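Local coordinates for iron-containing superoxide dismutase B2 (Trypanosoma brucei, PDB 3ESF), which probably destroys superoxide radicals, converting two superoxide ions and two protons into hydrogen peroxide and dioxygen at an iron centre, at residues A[72-77]-A[125-130]. The protein carries 1 engineered substitution. Sequence-based numbering, arbitrary orientation.
Sequences QIFNHN and WAWLVQ. With FE (Fe (III) ion), chain E.
Trp125 drives the rim of its six-membered ring against the face of the His76 imidazole, an edge-to-face (T-shaped) pair with planes at 90° and centroids 4.9 Å apart. Its CH2 lies over the imidazole, away from the ring centre. The same indole is roofed on one face by Asn75, whose CB sits 3.4 Å from the centroid of the six-membered ring of Trp125 in a CH-pi contact. At the pyrrole edge, Trp125 NE1 gives a weak, strongly bent hydrogen bond to Gln72 OE1 (3.1 Å, 129°). The Gln72 chain folds at chi2 (-70°), which brings its amide down to the indole edge at a steep tilt; the amide NE2 bonds to Tyr36 and only weakly to the iron-bound water.

His76 is fixed from both ends. His76 NE2 binds the iron(III) ion at 2.2 Å, while His76 ND1 donates almost within the ring plane to Gln72 O (2.6 Å), a carbonyl that also accepts a hydrogen bond from His76 N, on the opposite face of its plane. With the metal bond, the ND1 bond helps fix the rotation of the imidazole.

Further along the strand, Trp127 brings CZ2 and CH2 to Asn75 OD1, with CZ2 3.3 Å from that oxygen and the amide steeply inclined to the indole. ND2 of Asn75 is held by Gly146 O, and NE1 of Trp127 by Thr142. Phe74 CE2 adds a looser apolar touch on Trp127 CH2.

Helix 64-81 of the alpha-hairpin domain thus seats on strand 124-131, the middle strand of the C-terminal antiparallel sheet. His28, Asp161 and His165 complete the metal site. Trp125 packs against the ligand His76, and Gln72, supplied by the N-terminal hairpin helix and facing the iron-bound water, is as in iron-type enzymes of the iron/manganese superoxide dismutase family.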
ATOM      1  N   GLN A  72      11.627  -0.187  -7.537  1.00 19.63           N
ATOM      2  CA  GLN A  72      11.354   0.922  -6.621  1.00 19.55           C
ATOM      3  C   GLN A  72      12.440   1.986  -6.626  1.00 19.37           C
ATOM      4  O   GLN A  72      12.138   3.162  -6.482  1.00 19.81           O
ATOM      5  CB  GLN A  72      11.124   0.429  -5.201  1.00 19.57           C
ATOM      6  CG  GLN A  72       9.813  -0.316  -5.024  1.00 19.93           C
ATOM      7  CD  GLN A  72       8.605   0.579  -5.131  1.00 19.65           C
ATOM      8  OE1 GLN A  72       8.085   0.800  -6.215  1.00 22.55           O
ATOM      9  NE2 GLN A  72       8.144   1.093  -3.996  1.00 20.39           N
ATOM     10  N   ILE A  73      13.701   1.579  -6.772  1.00 18.99           N
ATOM     11  CA  ILE A  73      14.785   2.546  -6.916  1.00 18.74           C
ATOM     12  C   ILE A  73      14.597   3.467  -8.145  1.00 19.15           C
ATOM     13  O   ILE A  73      14.681   4.694  -8.042  1.00 18.33           O
ATOM     14  CB  ILE A  73      16.182   1.849  -6.886  1.00 18.00           C
ATOM     15  CG1 ILE A  73      16.419   1.247  -5.481  1.00 16.33           C
ATOM     16  CG2 ILE A  73      17.326   2.839  -7.271  1.00 18.70           C
ATOM     17  CD1 ILE A  73      17.482   0.163  -5.440  1.00 16.16           C
ATOM     18  N   PHE A  74      14.362   2.864  -9.296  1.00 18.87           N
ATOM     19  CA  PHE A  74      14.138   3.626 -10.523  1.00 19.46           C
ATOM     20  C   PHE A  74      12.865   4.479 -10.425  1.00 19.09           C
ATOM     21  O   PHE A  74      12.888   5.651 -10.806  1.00 19.47           O
ATOM     22  CB  PHE A  74      14.081   2.666 -11.703  1.00 19.44           C
ATOM     23  CG  PHE A  74      13.685   3.296 -12.969  1.00 19.65           C
ATOM     24  CD1 PHE A  74      14.653   3.595 -13.935  1.00 20.41           C
ATOM     25  CD2 PHE A  74      12.351   3.619 -13.218  1.00 21.46           C
ATOM     26  CE1 PHE A  74      14.287   4.199 -15.141  1.00 23.48           C
ATOM     27  CE2 PHE A  74      11.984   4.243 -14.413  1.00 22.20           C
ATOM     28  CZ  PHE A  74      12.944   4.518 -15.383  1.00 21.33           C
ATOM     29  N   ASN A  75      11.776   3.897  -9.899  1.00 19.19           N
ATOM     30  CA  ASN A  75      10.488   4.590  -9.789  1.00 19.06           C
ATOM     31  C   ASN A  75      10.622   5.845  -8.928  1.00 19.08           C
ATOM     32  O   ASN A  75      10.090   6.871  -9.277  1.00 19.18           O
ATOM     33  CB  ASN A  75       9.387   3.686  -9.205  1.00 18.74           C
ATOM     34  CG  ASN A  75       8.962   2.580 -10.150  1.00 19.65           C
ATOM     35  OD1 ASN A  75       9.293   2.573 -11.345  1.00 20.54           O
ATOM     36  ND2 ASN A  75       8.223   1.635  -9.624  1.00 18.80           N
ATOM     37  N   HIS A  76      11.308   5.741  -7.789  1.00 19.12           N
ATOM     38  CA  HIS A  76      11.509   6.893  -6.901  1.00 19.23           C
ATOM     39  C   HIS A  76      12.415   7.944  -7.492  1.00 19.22           C
ATOM     40  O   HIS A  76      12.187   9.130  -7.314  1.00 19.36           O
ATOM     41  CB  HIS A  76      12.049   6.439  -5.546  1.00 18.87           C
ATOM     42  CG  HIS A  76      11.007   5.797  -4.694  1.00 19.16           C
ATOM     43  ND1 HIS A  76      10.620   4.484  -4.858  1.00 17.78           N
ATOM     44  CD2 HIS A  76      10.206   6.315  -3.737  1.00 19.12           C
ATOM     45  CE1 HIS A  76       9.640   4.216  -4.017  1.00 20.69           C
ATOM     46  NE2 HIS A  76       9.352   5.317  -3.343  1.00 18.73           N
ATOM     47  N   ASN A  77      13.483   7.511  -8.164  1.00 19.54           N
ATOM     48  CA  ASN A  77      14.350   8.446  -8.883  1.00 19.17           C
ATOM     49  C   ASN A  77      13.513   9.266  -9.872  1.00 19.06           C
ATOM     50  O   ASN A  77      13.611  10.506  -9.931  1.00 17.54           O
ATOM     51  CB  ASN A  77      15.471   7.714  -9.651  1.00 19.44           C
ATOM     52  CG  ASN A  77      16.570   7.151  -8.730  1.00 18.97           C
ATOM     53  OD1 ASN A  77      16.668   7.508  -7.557  1.00 18.65           O
ATOM     54  ND2 ASN A  77      17.432   6.306  -9.296  1.00 17.14           N
ATOM     55  N   TRP A 125       1.555   3.363  -8.615  1.00 20.12           N
ATOM     56  CA  TRP A 125       2.195   4.469  -9.319  1.00 20.14           C
ATOM     57  C   TRP A 125       1.302   4.866 -10.493  1.00 19.83           C
ATOM     58  O   TRP A 125       0.819   3.986 -11.213  1.00 19.43           O
ATOM     59  CB  TRP A 125       3.552   4.037  -9.901  1.00 20.06           C
ATOM     60  CG  TRP A 125       4.534   3.587  -8.890  1.00 18.91           C
ATOM     61  CD1 TRP A 125       4.634   2.332  -8.338  1.00 18.36           C
ATOM     62  CD2 TRP A 125       5.554   4.376  -8.300  1.00 18.82           C
ATOM     63  NE1 TRP A 125       5.639   2.307  -7.419  1.00 20.15           N
ATOM     64  CE2 TRP A 125       6.229   3.548  -7.370  1.00 18.97           C
ATOM     65  CE3 TRP A 125       5.967   5.709  -8.455  1.00 18.63           C
ATOM     66  CZ2 TRP A 125       7.299   4.001  -6.606  1.00 17.93           C
ATOM     67  CZ3 TRP A 125       7.033   6.170  -7.655  1.00 19.88           C
ATOM     68  CH2 TRP A 125       7.672   5.309  -6.749  1.00 18.09           C
ATOM     69  N   ALA A 126       1.103   6.168 -10.687  1.00 20.06           N
ATOM     70  CA  ALA A 126       0.419   6.670 -11.888  1.00 19.82           C
ATOM     71  C   ALA A 126       1.462   7.239 -12.807  1.00 19.71           C
ATOM     72  O   ALA A 126       2.342   7.998 -12.363  1.00 20.29           O
ATOM     73  CB  ALA A 126      -0.640   7.698 -11.553  1.00 19.17           C
ATOM     74  N   TRP A 127       1.389   6.860 -14.083  1.00 19.32           N
ATOM     75  CA  TRP A 127       2.380   7.290 -15.051  1.00 19.41           C
ATOM     76  C   TRP A 127       1.751   8.012 -16.237  1.00 19.24           C
ATOM     77  O   TRP A 127       0.621   7.726 -16.636  1.00 18.74           O
ATOM     78  CB  TRP A 127       3.154   6.104 -15.640  1.00 19.45           C
ATOM     79  CG  TRP A 127       3.885   5.229 -14.667  1.00 19.79           C
ATOM     80  CD1 TRP A 127       3.350   4.179 -13.940  1.00 18.02           C
ATOM     81  CD2 TRP A 127       5.275   5.279 -14.328  1.00 19.06           C
ATOM     82  NE1 TRP A 127       4.311   3.595 -13.201  1.00 16.83           N
ATOM     83  CE2 TRP A 127       5.503   4.243 -13.390  1.00 18.40           C
ATOM     84  CE3 TRP A 127       6.362   6.066 -14.752  1.00 19.48           C
ATOM     85  CZ2 TRP A 127       6.755   3.991 -12.844  1.00 19.57           C
ATOM     86  CZ3 TRP A 127       7.621   5.830 -14.196  1.00 19.40           C
ATOM     87  CH2 TRP A 127       7.813   4.799 -13.252  1.00 19.62           C
ATOM     88  N   LEU A 128       2.528   8.926 -16.808  1.00 19.01           N
ATOM     89  CA  LEU A 128       2.370   9.293 -18.200  1.00 18.50           C
ATOM     90  C   LEU A 128       3.492   8.529 -18.915  1.00 18.10           C
ATOM     91  O   LEU A 128       4.640   8.592 -18.488  1.00 17.88           O
ATOM     92  CB  LEU A 128       2.493  10.828 -18.384  1.00 18.06           C
ATOM     93  CG  LEU A 128       2.462  11.434 -19.807  1.00 18.46           C
ATOM     94  CD1 LEU A 128       1.218  11.008 -20.600  1.00 19.56           C
ATOM     95  CD2 LEU A 128       2.536  12.961 -19.741  1.00 19.27           C
ATOM     96  N   VAL A 129       3.146   7.777 -19.961  1.00 18.06           N
ATOM     97  CA  VAL A 129       4.131   7.063 -20.763  1.00 17.78           C
ATOM     98  C   VAL A 129       3.888   7.310 -22.237  1.00 18.17           C
ATOM     99  O   VAL A 129       2.794   7.705 -22.649  1.00 17.65           O
ATOM    100  CB  VAL A 129       4.162   5.492 -20.514  1.00 17.43           C
ATOM    101  CG1 VAL A 129       4.401   5.139 -19.059  1.00 16.66           C
ATOM    102  CG2 VAL A 129       2.901   4.811 -21.087  1.00 17.26           C
ATOM    103  N   GLN A 130       4.923   7.080 -23.035  1.00 18.73           N
ATOM    104  CA  GLN A 130       4.775   7.103 -24.479  1.00 18.95           C
ATOM    105  C   GLN A 130       4.977   5.696 -25.019  1.00 19.32           C
ATOM    106  O   GLN A 130       5.940   5.012 -24.657  1.00 18.67           O
ATOM    107  CB  GLN A 130       5.791   8.051 -25.105  1.00 18.69           C
ATOM    108  CG  GLN A 130       5.580   8.242 -26.633  1.00 18.65           C
ATOM    109  CD  GLN A 130       6.693   9.026 -27.292  1.00 20.19           C
ATOM    110  OE1 GLN A 130       7.816   9.075 -26.786  1.00 22.27           O
ATOM    111  NE2 GLN A 130       6.394   9.631 -28.437  1.00 17.21           N
TER
HETATM  112 FE    FE E 198       7.508   5.755  -2.314  1.00 21.69          FE
HETATM  113  O   HOH W   1       6.685   4.009  -3.236  1.00 20.31           O